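Local coordinates for protein alcohol dehydrogenase (Thermus thermophilus, PDB 2EIH) that binds zinc through a cluster of cysteines and is probably an NAD-dependent oxidoreductase that interconverts alcohols with aldehydes or ketones, at residues A[27-32]-A[124-129]; A[162-167]-A[190-195]; A[311-316]-A[337-342]. All coordinates share one frame; numbering follows the deposited sequence.

Contact 1: residues A[27-32]-A[124-129]; sequences PKEVRV and YVVLPE
The Y124 ring and the R31 guanidinium are the flat groups here, and their planes stand 89° apart. The chain of R31 crosses the tyrosine at a slant, CD coming obliquely to the ring, 4.0 Å from Y124 CD2. The carbonyl O of V32 also comes obliquely to the ring. Nearer the backbone, R31 CB meets V126 CG2 at 3.6 Å. CG of R31 is trans to the backbone N (chi1 176°) and the chain bends at chi3, which carries the guanidinium past the tyrosine to D70 and E24, with which it forms salt bridges. An alanine here would probably leave those two carboxylates without their shared cation and uncover one side of Y124 and V126. E29 passes V126 at about a right angle, OE2 lying 3.5 Å from V126 CG1; that oxygen is hydrogen-bonded to G26 N. V32 and L127 lie on the other face with V30 and V125, and strand 132-134 packs there through L132. At the K28 end the aliphatic part of K28 runs by the E129 carboxylate, CG to OE1 at 3.8 Å, while NZ stays 5.3 Å from OE1, too far for a salt bridge; E129 also packs on R95 of a neighbouring subunit. The backbone gives the register: V30 pairs with L127 and V32 with V125, each through two N-H...O bonds, of which V32 N to V125 O is the shortest at 2.7 Å. A further bond, E129 N to K28 O, continues the series. The axes of 29-32 and 124-128 approach to 4.5 Å, their N-to-C directions 160° apart: an antiparallel pair of the GroES-like domain of zinc-type alcohol dehydrogenases, the P128 side chain about 12 Å from the zinc ion.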
loop_
_atom_site.group_PDB
_atom_site.type_symbol
_atom_site.label_atom_id
_atom_site.label_comp_id
_atom_site.label_asym_id
_atom_site.label_seq_id
_atom_site.Cartn_x
_atom_site.Cartn_y
_atom_site.Cartn_z
ATOM N N PRO A 27 32.164 8.319 20.344
ATOM C CA PRO A 27 32.730 7.364 19.388
ATOM C C PRO A 27 32.192 7.513 17.968
ATOM O O PRO A 27 32.961 7.702 17.020
ATOM C CB PRO A 27 32.379 6.017 20.009
ATOM C CG PRO A 27 31.078 6.301 20.690
ATOM C CD PRO A 27 31.355 7.623 21.361
ATOM N N LYS A 28 30.873 7.420 17.825
ATOM C CA LYS A 28 30.243 7.541 16.520
ATOM C C LYS A 28 29.570 8.894 16.391
ATOM O O LYS A 28 28.539 9.028 15.740
ATOM C CB LYS A 28 29.211 6.430 16.321
ATOM C CG LYS A 28 29.804 5.113 15.843
ATOM C CD LYS A 28 28.724 4.061 15.674
ATOM C CE LYS A 28 29.237 2.862 14.896
ATOM N NZ LYS A 28 30.434 2.244 15.532
ATOM N N GLU A 29 30.165 9.905 17.008
ATOM C CA GLU A 29 29.608 11.241 16.959
ATOM C C GLU A 29 30.511 12.219 16.239
ATOM O O GLU A 29 31.688 11.950 16.018
ATOM C CB GLU A 29 29.332 11.735 18.374
ATOM C CG GLU A 29 28.146 11.081 19.014
ATOM C CD GLU A 29 27.935 11.557 20.421
ATOM O OE1 GLU A 29 26.835 11.322 20.967
ATOM O OE2 GLU A 29 28.877 12.165 20.978
ATOM N N VAL A 30 29.941 13.362 15.875
ATOM C CA VAL A 30 30.680 14.399 15.176
ATOM C C VAL A 30 30.256 15.779 15.668
ATOM O O VAL A 30 29.093 15.998 15.986
ATOM C CB VAL A 30 30.481 14.264 13.631
ATOM C CG1 VAL A 30 29.004 14.132 13.318
ATOM C CG2 VAL A 30 31.095 15.454 12.913
ATOM N N ARG A 31 31.221 16.689 15.764
ATOM C CA ARG A 31 30.950 18.050 16.203
ATOM C C ARG A 31 30.900 18.932 14.975
ATOM O O ARG A 31 31.823 18.942 14.162
ATOM C CB ARG A 31 32.039 18.562 17.150
ATOM C CG ARG A 31 31.863 20.024 17.574
ATOM C CD ARG A 31 32.839 20.411 18.670
ATOM N NE ARG A 31 34.205 20.568 18.190
ATOM C CZ ARG A 31 35.275 20.142 18.853
ATOM N NH1 ARG A 31 35.134 19.525 20.019
ATOM N NH2 ARG A 31 36.486 20.337 18.356
ATOM N N VAL A 32 29.819 19.681 14.844
ATOM C CA VAL A 32 29.659 20.551 13.700
ATOM C C VAL A 32 29.856 22.008 14.093
ATOM O O VAL A 32 29.380 22.448 15.138
ATOM C CB VAL A 32 28.251 20.372 13.097
ATOM C CG1 VAL A 32 28.047 21.336 11.947
ATOM C CG2 VAL A 32 28.073 18.934 12.636
ATOM N N TYR A 124 28.795 25.557 17.987
ATOM C CA TYR A 124 29.115 24.146 17.824
ATOM C C TYR A 124 28.030 23.253 18.390
ATOM O O TYR A 124 27.328 23.623 19.327
ATOM C CB TYR A 124 30.435 23.790 18.519
ATOM C CG TYR A 124 31.619 24.569 18.031
ATOM C CD1 TYR A 124 31.922 25.828 18.562
ATOM C CD2 TYR A 124 32.439 24.057 17.023
ATOM C CE1 TYR A 124 33.012 26.556 18.087
ATOM C CE2 TYR A 124 33.524 24.784 16.548
ATOM C CZ TYR A 124 33.805 26.029 17.088
ATOM O OH TYR A 124 34.885 26.743 16.620
ATOM N N VAL A 125 27.896 22.068 17.821
ATOM C CA VAL A 125 26.906 21.144 18.308
ATOM C C VAL A 125 27.430 19.756 17.981
ATOM O O VAL A 125 28.090 19.548 16.966
ATOM C CB VAL A 125 25.512 21.420 17.649
ATOM C CG1 VAL A 125 25.541 21.050 16.176
ATOM C CG2 VAL A 125 24.418 20.658 18.394
ATOM N N VAL A 126 27.158 18.814 18.867
ATOM C CA VAL A 126 27.614 17.457 18.677
ATOM C C VAL A 126 26.427 16.543 18.545
ATOM O O VAL A 126 25.551 16.537 19.410
ATOM C CB VAL A 126 28.443 16.984 19.879
ATOM C CG1 VAL A 126 28.566 15.471 19.862
ATOM C CG2 VAL A 126 29.809 17.631 19.855
ATOM N N LEU A 127 26.382 15.780 17.458
ATOM C CA LEU A 127 25.287 14.831 17.261
ATOM C C LEU A 127 25.788 13.548 16.603
ATOM O O LEU A 127 26.924 13.488 16.130
ATOM C CB LEU A 127 24.146 15.454 16.441
ATOM C CG LEU A 127 24.345 16.206 15.133
ATOM C CD1 LEU A 127 23.041 16.221 14.367
ATOM C CD2 LEU A 127 24.818 17.618 15.411
ATOM N N PRO A 128 24.962 12.490 16.594
ATOM C CA PRO A 128 25.384 11.227 15.977
ATOM C C PRO A 128 25.584 11.330 14.460
ATOM O O PRO A 128 24.869 12.062 13.785
ATOM C CB PRO A 128 24.266 10.259 16.368
ATOM C CG PRO A 128 23.072 11.146 16.526
ATOM C CD PRO A 128 23.637 12.359 17.228
ATOM N N GLU A 129 26.557 10.596 13.928
ATOM C CA GLU A 129 26.833 10.630 12.488
ATOM C C GLU A 129 25.605 10.319 11.640
ATOM O O GLU A 129 25.575 10.626 10.452
ATOM C CB GLU A 129 27.967 9.652 12.120
ATOM C CG GLU A 129 27.679 8.183 12.455
ATOM C CD GLU A 129 28.756 7.227 11.941
ATOM O OE1 GLU A 129 28.715 6.034 12.321
ATOM O OE2 GLU A 129 29.628 7.658 11.148
#

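Contact 2: residues A[162-167]-A[190-195]; sequences LGVRPG and FGARVI
V164 points its side chain at the turn formed by 190-192 and touches two groups with one methyl. Its CG1 lies 3.6 Å from A192 CB and 4.0 Å from F190 CB; holding CG1 trans to the backbone N (chi1 168°) brings that methyl to both. V164 and F190 cross at a slant. F190 sets out toward V164, but its ring then leads off; of the facing segment, the V164 carbonyl O comes nearest the ring, 3.8 Å from CD1 and oblique to the ring plane. Helix 148-161 flanks both residues, V158 touching V164 and V159 touching F190.

The backbone at 190-192 is a helix end. F190 is the first residue to leave helix 180-189, and G191, with phi 80°, is the C-prime residue of a Schellman motif closing it before strand 193-198. The contact thus joins two helix-to-strand connections of the Rossmann-type nucleotide-binding domain, 162-167 leading into the neighbouring strand 169-172. G191 lies tight against P166: a CB placed on it would be 2.5 Å from P166 CB, so the close approach depends on the glycine.

P166 lies alongside, its ring CD 3.3 Å from F190 O. Having no N-H, it cannot bond that oxygen; the one bond across runs from G167 N to G191 O at 3.0 Å, the donor 36° above the carbonyl plane. F190 and P166 of a neighbouring subunit pack against P166 and F190 of this chain.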
loop_
_atom_site.group_PDB
_atom_site.type_symbol
_atom_site.label_atom_id
_atom_site.label_comp_id
_atom_site.label_asym_id
_atom_site.label_seq_id
_atom_site.Cartn_x
_atom_site.Cartn_y
_atom_site.Cartn_z
ATOM N N LEU A 162 -0.978 11.972 2.935
ATOM C CA LEU A 162 -1.966 12.279 1.912
ATOM C C LEU A 162 -1.834 11.456 0.633
ATOM O O LEU A 162 -2.781 11.377 -0.157
ATOM C CB LEU A 162 -1.898 13.764 1.554
ATOM C CG LEU A 162 -2.195 14.751 2.681
ATOM C CD1 LEU A 162 -1.617 16.105 2.317
ATOM C CD2 LEU A 162 -3.693 14.833 2.940
ATOM N N GLY A 163 -0.668 10.850 0.421
ATOM C CA GLY A 163 -0.463 10.070 -0.788
ATOM C C GLY A 163 -0.784 10.884 -2.038
ATOM O O GLY A 163 -1.375 10.368 -2.992
ATOM N N VAL A 164 -0.392 12.156 -2.046
ATOM C CA VAL A 164 -0.654 13.009 -3.198
ATOM C C VAL A 164 -0.126 12.374 -4.482
ATOM O O VAL A 164 0.964 11.806 -4.503
ATOM C CB VAL A 164 -0.045 14.420 -2.994
ATOM C CG1 VAL A 164 -0.055 15.195 -4.296
ATOM C CG2 VAL A 164 -0.848 15.175 -1.934
ATOM N N ARG A 165 -0.930 12.451 -5.540
ATOM C CA ARG A 165 -0.575 11.883 -6.841
ATOM C C ARG A 165 -1.057 12.815 -7.951
ATOM O O ARG A 165 -1.919 13.657 -7.731
ATOM C CB ARG A 165 -1.209 10.493 -6.991
ATOM C CG ARG A 165 -2.738 10.510 -7.063
ATOM C CD ARG A 165 -3.378 9.209 -6.560
ATOM N NE ARG A 165 -2.975 8.025 -7.323
ATOM C CZ ARG A 165 -2.049 7.154 -6.927
ATOM N NH1 ARG A 165 -1.419 7.328 -5.771
ATOM N NH2 ARG A 165 -1.759 6.100 -7.678
ATOM N N PRO A 166 -0.511 12.678 -9.165
ATOM C CA PRO A 166 -0.939 13.556 -10.264
ATOM C C PRO A 166 -2.450 13.537 -10.515
ATOM O O PRO A 166 -3.078 12.484 -10.528
ATOM C CB PRO A 166 -0.121 13.050 -11.456
ATOM C CG PRO A 166 0.167 11.632 -11.111
ATOM C CD PRO A 166 0.439 11.656 -9.633
ATOM N N GLY A 167 -3.026 14.722 -10.691
ATOM C CA GLY A 167 -4.454 14.825 -10.916
ATOM C C GLY A 167 -5.178 15.244 -9.649
ATOM O O GLY A 167 -6.347 15.636 -9.677
ATOM N N PHE A 190 4.733 16.107 -6.875
ATOM C CA PHE A 190 4.003 14.864 -7.045
ATOM C C PHE A 190 2.815 14.927 -8.006
ATOM O O PHE A 190 1.928 14.077 -7.953
ATOM C CB PHE A 190 3.563 14.319 -5.680
ATOM C CG PHE A 190 4.650 13.584 -4.958
ATOM C CD1 PHE A 190 4.673 12.189 -4.922
ATOM C CD2 PHE A 190 5.702 14.290 -4.383
ATOM C CE1 PHE A 190 5.742 11.512 -4.324
ATOM C CE2 PHE A 190 6.774 13.628 -3.784
ATOM C CZ PHE A 190 6.800 12.233 -3.753
ATOM N N GLY A 191 2.802 15.948 -8.864
ATOM C CA GLY A 191 1.763 16.080 -9.869
ATOM C C GLY A 191 0.402 16.630 -9.513
ATOM O O GLY A 191 -0.552 16.440 -10.264
ATOM N N ALA A 192 0.292 17.309 -8.380
ATOM C CA ALA A 192 -0.997 17.860 -7.976
ATOM C C ALA A 192 -1.239 19.262 -8.523
ATOM O O ALA A 192 -0.344 19.904 -9.079
ATOM C CB ALA A 192 -1.097 17.893 -6.462
ATOM N N ARG A 193 -2.476 19.715 -8.372
ATOM C CA ARG A 193 -2.873 21.054 -8.777
ATOM C C ARG A 193 -3.063 21.715 -7.424
ATOM O O ARG A 193 -4.003 21.387 -6.691
ATOM C CB ARG A 193 -4.195 21.017 -9.526
ATOM C CG ARG A 193 -4.367 22.132 -10.533
ATOM C CD ARG A 193 -5.535 21.813 -11.435
ATOM N NE ARG A 193 -6.782 21.924 -10.695
ATOM C CZ ARG A 193 -7.460 23.058 -10.570
ATOM N NH1 ARG A 193 -7.005 24.163 -11.155
ATOM N NH2 ARG A 193 -8.570 23.099 -9.840
ATOM N N VAL A 194 -2.163 22.628 -7.081
ATOM C CA VAL A 194 -2.230 23.281 -5.785
ATOM C C VAL A 194 -3.046 24.548 -5.701
ATOM O O VAL A 194 -2.935 25.434 -6.534
ATOM C CB VAL A 194 -0.830 23.627 -5.249
ATOM C CG1 VAL A 194 -0.968 24.377 -3.931
ATOM C CG2 VAL A 194 -0.014 22.363 -5.075
ATOM N N ILE A 195 -3.867 24.611 -4.668
ATOM C CA ILE A 195 -4.674 25.772 -4.397
ATOM C C ILE A 195 -4.147 26.213 -3.039
ATOM O O ILE A 195 -4.208 25.446 -2.082
ATOM C CB ILE A 195 -6.176 25.422 -4.276
ATOM C CG1 ILE A 195 -6.675 24.745 -5.542
ATOM C CG2 ILE A 195 -6.974 26.667 -4.031
ATOM C CD1 ILE A 195 -6.313 23.225 -5.644
#

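Contact 3: residues A[311-316]-A[337-342]; sequences PVVGQV and KVVLQV
V316 lays its CB against the amide end of Q341, 4.0 Å from CD, the two side chains crossing obliquely. Its branch CG2 reaches the amide oxygen OE1 of Q341 at 4.1 Å, a van der Waals contact. The Q341 chain runs extended from CG to the amide, whose NE2 is bonded to E142 OE2. On the same face V313 and V339 meet methyl to methyl, V313 CG1 to V339 CG2 at 4.2 Å, at about a right angle. Both V313 and V339 have CG1 trans to the backbone N; in V313 that is the touching branch, whereas V339 offers CG2.

The backbone evidence is a parallel ladder with a bulge. V313 pairs with K337, but the next pairs are Q315 with V338 and V316 with V339, so one extra residue is taken up at G314. The K337 carbonyl O marks the bulge by accepting two bonds: G314 N at 2.7 Å, in the carbonyl plane and on a lone pair, and Q315 N at 3.2 Å, tilted 19° from that plane. Straighter bonds lie before and after it, K337 N to V312 O (174°) and V339 N to Q315 O (171°).

These are the two strands of a beta-alpha-beta unit whose helix 322-330 touches Q315 through L328 and L340 through A322. Helix 141-146 packs against V313, V316 and K337, while strand 29-38 borders 337-341 on its other edge.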
loop_
_atom_site.group_PDB
_atom_site.type_symbol
_atom_site.label_atom_id
_atom_site.label_comp_id
_atom_site.label_asym_id
_atom_site.label_seq_id
_atom_site.Cartn_x
_atom_site.Cartn_y
_atom_site.Cartn_z
ATOM N N PRO A 311 14.191 26.089 -0.428
ATOM C CA PRO A 311 13.797 26.712 0.832
ATOM C C PRO A 311 13.528 28.190 0.633
ATOM O O PRO A 311 14.048 28.803 -0.293
ATOM C CB PRO A 311 15.016 26.484 1.707
ATOM C CG PRO A 311 16.125 26.729 0.723
ATOM C CD PRO A 311 15.647 25.869 -0.457
ATOM N N VAL A 312 12.726 28.762 1.512
ATOM C CA VAL A 312 12.428 30.172 1.423
ATOM C C VAL A 312 12.856 30.870 2.703
ATOM O O VAL A 312 12.241 30.707 3.754
ATOM C CB VAL A 312 10.937 30.379 1.152
ATOM C CG1 VAL A 312 10.583 31.852 1.244
ATOM C CG2 VAL A 312 10.601 29.839 -0.236
ATOM N N VAL A 313 13.944 31.625 2.608
ATOM C CA VAL A 313 14.474 32.364 3.750
ATOM C C VAL A 313 13.778 33.720 3.838
ATOM O O VAL A 313 13.980 34.581 2.985
ATOM C CB VAL A 313 15.996 32.597 3.604
ATOM C CG1 VAL A 313 16.516 33.369 4.811
ATOM C CG2 VAL A 313 16.718 31.259 3.477
ATOM N N GLY A 314 12.959 33.894 4.869
ATOM C CA GLY A 314 12.247 35.142 5.050
ATOM C C GLY A 314 13.078 36.262 5.650
ATOM O O GLY A 314 12.993 37.395 5.180
ATOM N N GLN A 315 13.859 35.969 6.690
ATOM C CA GLN A 315 14.706 36.979 7.325
ATOM C C GLN A 315 15.926 36.323 7.992
ATOM O O GLN A 315 15.862 35.172 8.432
ATOM C CB GLN A 315 13.883 37.770 8.362
ATOM C CG GLN A 315 14.566 39.037 8.927
ATOM C CD GLN A 315 13.570 40.007 9.605
ATOM O OE1 GLN A 315 13.960 40.929 10.333
ATOM N NE2 GLN A 315 12.282 39.799 9.350
ATOM N N VAL A 316 17.043 37.043 8.028
ATOM C CA VAL A 316 18.250 36.543 8.673
ATOM C C VAL A 316 18.583 37.471 9.838
ATOM O O VAL A 316 18.420 38.682 9.737
ATOM C CB VAL A 316 19.471 36.471 7.690
ATOM C CG1 VAL A 316 19.231 35.425 6.617
ATOM C CG2 VAL A 316 19.740 37.848 7.057
ATOM N N LYS A 337 11.224 31.184 6.222
ATOM C CA LYS A 337 12.007 30.832 7.402
ATOM C C LYS A 337 12.791 32.000 8.019
ATOM O O LYS A 337 13.261 32.895 7.315
ATOM C CB LYS A 337 12.983 29.711 7.021
ATOM C CG LYS A 337 13.284 28.697 8.126
ATOM C CD LYS A 337 12.136 27.705 8.300
ATOM C CE LYS A 337 12.402 26.738 9.439
ATOM N NZ LYS A 337 11.299 25.751 9.571
ATOM N N VAL A 338 12.906 31.985 9.342
ATOM C CA VAL A 338 13.671 32.986 10.074
ATOM C C VAL A 338 14.934 32.214 10.427
ATOM O O VAL A 338 14.879 31.219 11.152
ATOM C CB VAL A 338 12.953 33.441 11.371
ATOM C CG1 VAL A 338 13.835 34.394 12.158
ATOM C CG2 VAL A 338 11.650 34.118 11.013
ATOM N N VAL A 339 16.064 32.660 9.886
ATOM C CA VAL A 339 17.334 32.001 10.109
ATOM C C VAL A 339 18.362 32.845 10.817
ATOM O O VAL A 339 18.638 33.982 10.433
ATOM C CB VAL A 339 17.978 31.530 8.780
ATOM C CG1 VAL A 339 19.247 30.740 9.082
ATOM C CG2 VAL A 339 17.001 30.696 7.985
ATOM N N LEU A 340 18.944 32.245 11.842
ATOM C CA LEU A 340 19.986 32.866 12.637
ATOM C C LEU A 340 21.323 32.541 11.987
ATOM O O LEU A 340 21.560 31.415 11.551
ATOM C CB LEU A 340 19.965 32.281 14.050
ATOM C CG LEU A 340 19.293 33.039 15.199
ATOM C CD1 LEU A 340 18.023 33.743 14.735
ATOM C CD2 LEU A 340 19.012 32.062 16.332
ATOM N N GLN A 341 22.187 33.544 11.923
ATOM C CA GLN A 341 23.521 33.392 11.371
ATOM C C GLN A 341 24.460 33.296 12.558
ATOM O O GLN A 341 24.590 34.247 13.325
ATOM C CB GLN A 341 23.887 34.601 10.518
ATOM C CG GLN A 341 23.105 34.713 9.226
ATOM C CD GLN A 341 23.314 36.057 8.566
ATOM O OE1 GLN A 341 23.104 37.091 9.196
ATOM N NE2 GLN A 341 23.700 36.058 7.289
ATOM N N VAL A 342 25.108 32.146 12.704
ATOM C CA VAL A 342 26.020 31.906 13.820
ATOM C C VAL A 342 27.416 32.386 13.482
ATOM O O VAL A 342 27.932 33.321 14.092
ATOM C CB VAL A 342 26.102 30.414 14.144
ATOM C CG1 VAL A 342 27.048 30.181 15.303
ATOM C CG2 VAL A 342 24.718 29.886 14.456
#

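Contacts 1 and 3 belong to one mixed sheet, in which strand 29-38 neighbours both 124-128 and 337-341; their nearest atoms are about 6 Å apart. Contact 1 is antiparallel, with buried valines and leucine on one face and, on the other, an arginine whose salt bridges go to residues outside the pair. Contact 3 is parallel, bulged and nearer the chain centre, yet of its touching residues only V338 and V339 are buried. Contact 2, in the other domain, lies across the chain's centre from contact 1; V164, P166, F190 and A192 are buried, and packing with one backbone bond replaces a ladder. Contacts 1 and 2 each meet a neighbouring subunit; contact 3 touches no other subunit of the assembly.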